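Local coordinates for variant surface glycoprotein MITAT 1.1 (Trypanosoma brucei brucei, PDB 5LY9), which forms a coat on the surface of the parasite, whose switching among antigenically distinct versions lets it evade the host immune response, at residues A[1-13]-A[179-193]. Residues are numbered along the deposited sequence; the frame is centred on the assembly and turned at random.
Sequences AERTGLKATAWKP and NTFQPTTSTGTCKLL
The amino group of Ala1 donates to Asn179 OD1 at 2.7 Å, reaching a lone pair in the carbonyl plane, and also to Pro183 O, which it meets from above that plane. As a chain terminus it can donate more than once, and Glu226 takes a further bond. Pro183 O accepts a second time, from Thr4 OG1 at 2.7 Å; the hydroxyl is set between the backbone N and carbonyl carbon of its own residue (chi1 58°), a torsion that turns it onto the proline carbonyl. Lys7 suits its place by length: extended beyond CG, it runs along 179-183 until NZ meets Asn179 O at 2.8 Å, nearly head-on, and Thr180 O at 3.1 Å. Its backbone N, just before helix 8-21, gives a straight bond to Phe181 O (2.8 Å, 174°). Gln182 uses both ends of its amide: NE2 donates to Thr4 O at 2.9 Å, almost in the amide plane, while OE1 accepts from Ala227 N. One water joins Arg3 N, Gln182 NE2 and Leu193 O. Cys190 N bonds Arg3 O, and Cys190 CB rests 3.8 Å from Gly5 CA, side chain against backbone; its sulfur is tied to Cys123. Farther out, Ala10, with only a methyl, lets the helix come close to Phe181, CB to CB at 4.1 Å, and Leu6 CB approaches Leu193 CD1. At this end of the elongated N-terminal VSG domain, five of eight bonds thus end on main-chain carbonyls of a largely irregular loop, neutral oxygens holding two probably cationic amines, Ala1 N and Lys7 NZ.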
loop_
_atom_site.group_PDB
_atom_site.type_symbol
_atom_site.label_atom_id
_atom_site.label_comp_id
_atom_site.label_asym_id
_atom_site.label_seq_id
_atom_site.Cartn_x
_atom_site.Cartn_y
_atom_site.Cartn_z
ATOM N N ALA A 1 -28.171 15.149 29.532
ATOM C CA ALA A 1 -27.937 16.450 30.202
ATOM C C ALA A 1 -26.556 16.968 29.775
ATOM O O ALA A 1 -25.661 16.198 29.414
ATOM C CB ALA A 1 -27.989 16.298 31.722
ATOM N N GLU A 2 -26.385 18.277 29.861
ATOM C CA GLU A 2 -25.046 18.872 29.716
ATOM C C GLU A 2 -24.055 18.201 30.632
ATOM O O GLU A 2 -24.379 17.856 31.784
ATOM C CB GLU A 2 -25.119 20.370 30.117
ATOM C CG GLU A 2 -23.863 21.174 29.777
ATOM C CD GLU A 2 -23.638 22.447 30.605
ATOM O OE1 GLU A 2 -24.512 22.763 31.479
ATOM O OE2 GLU A 2 -22.584 23.116 30.385
ATOM N N ARG A 3 -22.884 17.964 30.102
ATOM C CA ARG A 3 -21.736 17.500 30.828
ATOM C C ARG A 3 -21.811 16.169 31.649
ATOM O O ARG A 3 -20.936 15.949 32.494
ATOM C CB ARG A 3 -21.063 18.628 31.635
ATOM C CG ARG A 3 -21.728 19.250 32.849
ATOM C CD ARG A 3 -22.100 18.316 33.990
ATOM N NE ARG A 3 -22.661 19.108 35.130
ATOM C CZ ARG A 3 -23.913 19.521 35.201
ATOM N NH1 ARG A 3 -24.824 19.197 34.281
ATOM N NH2 ARG A 3 -24.298 20.256 36.261
ATOM N N THR A 4 -22.709 15.278 31.286
ATOM C CA THR A 4 -22.592 13.858 31.731
ATOM C C THR A 4 -21.817 13.062 30.696
ATOM O O THR A 4 -21.565 13.544 29.548
ATOM C CB THR A 4 -23.942 13.265 32.043
ATOM O OG1 THR A 4 -24.781 13.356 30.877
ATOM C CG2 THR A 4 -24.553 14.023 33.262
ATOM N N GLY A 5 -21.350 11.890 31.086
ATOM C CA GLY A 5 -20.630 11.059 30.192
ATOM C C GLY A 5 -21.370 10.560 28.975
ATOM O O GLY A 5 -22.569 10.618 28.851
ATOM N N LEU A 6 -20.600 10.017 28.076
ATOM C CA LEU A 6 -21.151 9.459 26.866
ATOM C C LEU A 6 -21.694 8.011 27.105
ATOM O O LEU A 6 -20.958 7.131 27.619
ATOM C CB LEU A 6 -20.030 9.436 25.853
ATOM C CG LEU A 6 -20.366 9.311 24.410
ATOM C CD1 LEU A 6 -21.236 10.512 23.983
ATOM C CD2 LEU A 6 -19.061 9.238 23.578
ATOM N N LYS A 7 -22.985 7.790 26.782
ATOM C CA LYS A 7 -23.586 6.448 26.906
ATOM C C LYS A 7 -22.923 5.441 25.968
ATOM O O LYS A 7 -22.469 5.838 24.876
ATOM C CB LYS A 7 -25.078 6.467 26.573
ATOM C CG LYS A 7 -25.927 7.323 27.511
ATOM C CD LYS A 7 -27.325 7.435 26.911
ATOM C CE LYS A 7 -28.355 8.056 27.818
ATOM N NZ LYS A 7 -29.708 7.982 27.214
ATOM N N ALA A 8 -22.954 4.183 26.367
ATOM C CA ALA A 8 -22.507 3.082 25.573
ATOM C C ALA A 8 -23.217 2.997 24.232
ATOM O O ALA A 8 -22.623 2.547 23.271
ATOM C CB ALA A 8 -22.679 1.767 26.368
ATOM N N THR A 9 -24.458 3.473 24.112
ATOM C CA THR A 9 -25.155 3.482 22.820
ATOM C C THR A 9 -24.370 4.346 21.814
ATOM O O THR A 9 -24.453 4.089 20.600
ATOM C CB THR A 9 -26.585 4.030 22.930
ATOM O OG1 THR A 9 -26.529 5.262 23.613
ATOM C CG2 THR A 9 -27.481 3.079 23.627
ATOM N N ALA A 10 -23.598 5.330 22.311
ATOM C CA ALA A 10 -22.797 6.193 21.463
ATOM C C ALA A 10 -21.375 5.719 21.282
ATOM O O ALA A 10 -20.848 5.822 20.148
ATOM C CB ALA A 10 -22.810 7.638 21.998
ATOM N N TRP A 11 -20.698 5.277 22.330
ATOM C CA TRP A 11 -19.297 4.831 22.158
ATOM C C TRP A 11 -19.135 3.389 21.693
ATOM O O TRP A 11 -18.099 3.027 21.130
ATOM C CB TRP A 11 -18.420 5.107 23.394
ATOM C CG TRP A 11 -18.826 4.500 24.644
ATOM C CD1 TRP A 11 -19.485 5.108 25.674
ATOM C CD2 TRP A 11 -18.580 3.156 25.088
ATOM N NE1 TRP A 11 -19.663 4.220 26.692
ATOM C CE2 TRP A 11 -19.085 3.042 26.390
ATOM C CE3 TRP A 11 -17.962 2.063 24.533
ATOM C CZ2 TRP A 11 -19.050 1.885 27.070
ATOM C CZ3 TRP A 11 -17.895 0.953 25.206
ATOM C CH2 TRP A 11 -18.439 0.842 26.489
ATOM N N LYS A 12 -20.062 2.518 21.970
ATOM C CA LYS A 12 -19.884 1.125 21.488
ATOM C C LYS A 12 -19.781 1.024 19.965
ATOM O O LYS A 12 -18.888 0.312 19.466
ATOM C CB LYS A 12 -20.919 0.195 22.065
ATOM C CG LYS A 12 -20.507 -0.284 23.488
ATOM C CD LYS A 12 -21.542 -1.342 23.997
ATOM C CE LYS A 12 -21.158 -1.701 25.420
ATOM N NZ LYS A 12 -22.058 -2.755 25.969
ATOM N N PRO A 13 -20.566 1.822 19.249
ATOM C CA PRO A 13 -20.382 1.806 17.776
ATOM C C PRO A 13 -18.987 2.294 17.347
ATOM O O PRO A 13 -18.477 1.850 16.293
ATOM C CB PRO A 13 -21.487 2.733 17.274
ATOM C CG PRO A 13 -22.548 2.572 18.273
ATOM C CD PRO A 13 -21.859 2.430 19.614
ATOM N N ASN A 179 -31.291 14.117 26.927
ATOM C CA ASN A 179 -30.618 12.943 27.503
ATOM C C ASN A 179 -30.372 11.828 26.531
ATOM O O ASN A 179 -30.388 10.666 26.926
ATOM C CB ASN A 179 -31.303 12.457 28.783
ATOM C CG ASN A 179 -31.585 13.591 29.734
ATOM O OD1 ASN A 179 -30.671 14.337 30.108
ATOM N ND2 ASN A 179 -32.854 13.786 30.059
ATOM N N THR A 180 -30.106 12.167 25.272
ATOM C CA THR A 180 -30.100 11.136 24.235
ATOM C C THR A 180 -28.836 10.300 24.293
ATOM O O THR A 180 -28.903 9.071 24.434
ATOM C CB THR A 180 -30.208 11.753 22.822
ATOM O OG1 THR A 180 -31.266 12.702 22.835
ATOM C CG2 THR A 180 -30.446 10.591 21.748
ATOM N N PHE A 181 -27.688 10.951 24.178
ATOM C CA PHE A 181 -26.376 10.192 24.211
ATOM C C PHE A 181 -25.556 10.465 25.485
ATOM O O PHE A 181 -24.515 9.889 25.689
ATOM C CB PHE A 181 -25.597 10.468 22.933
ATOM C CG PHE A 181 -26.367 10.127 21.703
ATOM C CD1 PHE A 181 -26.803 8.811 21.478
ATOM C CD2 PHE A 181 -26.651 11.081 20.768
ATOM C CE1 PHE A 181 -27.569 8.509 20.400
ATOM C CE2 PHE A 181 -27.412 10.765 19.627
ATOM C CZ PHE A 181 -27.873 9.482 19.449
ATOM N N GLN A 182 -26.042 11.340 26.344
ATOM C CA GLN A 182 -25.469 11.709 27.631
ATOM C C GLN A 182 -26.673 11.664 28.601
ATOM O O GLN A 182 -27.708 12.261 28.316
ATOM C CB GLN A 182 -24.862 13.117 27.596
ATOM C CG GLN A 182 -23.554 13.172 26.823
ATOM C CD GLN A 182 -23.194 14.610 26.468
ATOM O OE1 GLN A 182 -23.600 15.137 25.421
ATOM N NE2 GLN A 182 -22.546 15.267 27.416
ATOM N N PRO A 183 -26.562 10.899 29.672
ATOM C CA PRO A 183 -27.738 10.700 30.536
ATOM C C PRO A 183 -28.080 11.909 31.404
ATOM O O PRO A 183 -27.367 12.955 31.419
ATOM C CB PRO A 183 -27.306 9.532 31.418
ATOM C CG PRO A 183 -25.830 9.707 31.568
ATOM C CD PRO A 183 -25.374 10.260 30.193
ATOM N N THR A 184 -29.156 11.754 32.190
ATOM C CA THR A 184 -29.492 12.758 33.169
ATOM C C THR A 184 -28.386 12.912 34.212
ATOM O O THR A 184 -27.556 12.022 34.398
ATOM C CB THR A 184 -30.800 12.373 33.880
ATOM O OG1 THR A 184 -30.663 11.066 34.462
ATOM C CG2 THR A 184 -31.928 12.271 32.878
ATOM N N THR A 185 -28.430 14.039 34.938
ATOM C CA THR A 185 -27.427 14.303 35.965
ATOM C C THR A 185 -27.636 13.275 37.093
ATOM O O THR A 185 -28.749 12.823 37.341
ATOM C CB THR A 185 -27.533 15.685 36.553
ATOM O OG1 THR A 185 -28.893 15.873 36.894
ATOM C CG2 THR A 185 -27.150 16.668 35.576
ATOM N N SER A 186 -26.556 12.937 37.747
ATOM C CA SER A 186 -26.626 12.156 38.978
ATOM C C SER A 186 -25.463 12.649 39.765
ATOM O O SER A 186 -25.602 13.728 40.380
ATOM C CB SER A 186 -26.695 10.675 38.658
ATOM O OG SER A 186 -26.805 9.892 39.862
ATOM N N THR A 187 -24.324 11.970 39.736
ATOM C CA THR A 187 -23.075 12.385 40.418
ATOM C C THR A 187 -21.896 12.496 39.429
ATOM O O THR A 187 -21.199 13.500 39.403
ATOM C CB THR A 187 -22.731 11.434 41.575
ATOM O OG1 THR A 187 -23.824 11.512 42.480
ATOM C CG2 THR A 187 -21.444 11.860 42.276
ATOM N N GLY A 188 -21.695 11.475 38.621
ATOM C CA GLY A 188 -20.599 11.509 37.608
ATOM C C GLY A 188 -20.815 12.566 36.549
ATOM O O GLY A 188 -21.948 12.906 36.189
ATOM N N THR A 189 -19.735 13.140 36.066
ATOM C CA THR A 189 -19.832 14.171 35.027
ATOM C C THR A 189 -18.638 13.999 34.089
ATOM O O THR A 189 -17.689 13.341 34.433
ATOM C CB THR A 189 -19.718 15.600 35.594
ATOM O OG1 THR A 189 -18.402 15.794 36.165
ATOM C CG2 THR A 189 -20.747 15.888 36.603
ATOM N N CYS A 190 -18.740 14.515 32.870
ATOM C CA CYS A 190 -17.620 14.568 31.929
ATOM C C CYS A 190 -17.642 15.995 31.427
ATOM O O CYS A 190 -18.339 16.317 30.427
ATOM C CB CYS A 190 -17.898 13.575 30.817
ATOM S SG CYS A 190 -16.534 13.517 29.613
ATOM N N LYS A 191 -16.892 16.874 32.116
ATOM C CA LYS A 191 -16.896 18.284 31.790
ATOM C C LYS A 191 -16.329 18.533 30.394
ATOM O O LYS A 191 -16.674 19.560 29.778
ATOM C CB LYS A 191 -16.092 19.073 32.827
ATOM C CG LYS A 191 -16.820 19.173 34.139
ATOM C CD LYS A 191 -16.163 20.070 35.150
ATOM C CE LYS A 191 -14.771 19.565 35.563
ATOM N NZ LYS A 191 -14.181 20.629 36.479
ATOM N N LEU A 192 -15.454 17.616 29.911
ATOM C CA LEU A 192 -14.825 17.804 28.595
ATOM C C LEU A 192 -15.918 17.967 27.551
ATOM O O LEU A 192 -15.712 18.622 26.541
ATOM C CB LEU A 192 -13.917 16.661 28.219
ATOM C CG LEU A 192 -13.082 16.933 26.940
ATOM C CD1 LEU A 192 -12.116 18.100 27.137
ATOM C CD2 LEU A 192 -12.399 15.694 26.463
ATOM N N LEU A 193 -17.099 17.356 27.804
ATOM C CA LEU A 193 -18.148 17.381 26.810
ATOM C C LEU A 193 -18.973 18.649 26.833
ATOM O O LEU A 193 -19.992 18.746 26.096
ATOM C CB LEU A 193 -19.024 16.128 26.905
ATOM C CG LEU A 193 -18.254 14.845 26.599
ATOM C CD1 LEU A 193 -19.168 13.654 26.700
ATOM C CD2 LEU A 193 -17.592 14.827 25.243
HETATM O O HOH W 1 -22.388 18.438 27.198
HETATM O O HOH W 2 -28.954 6.443 23.430
#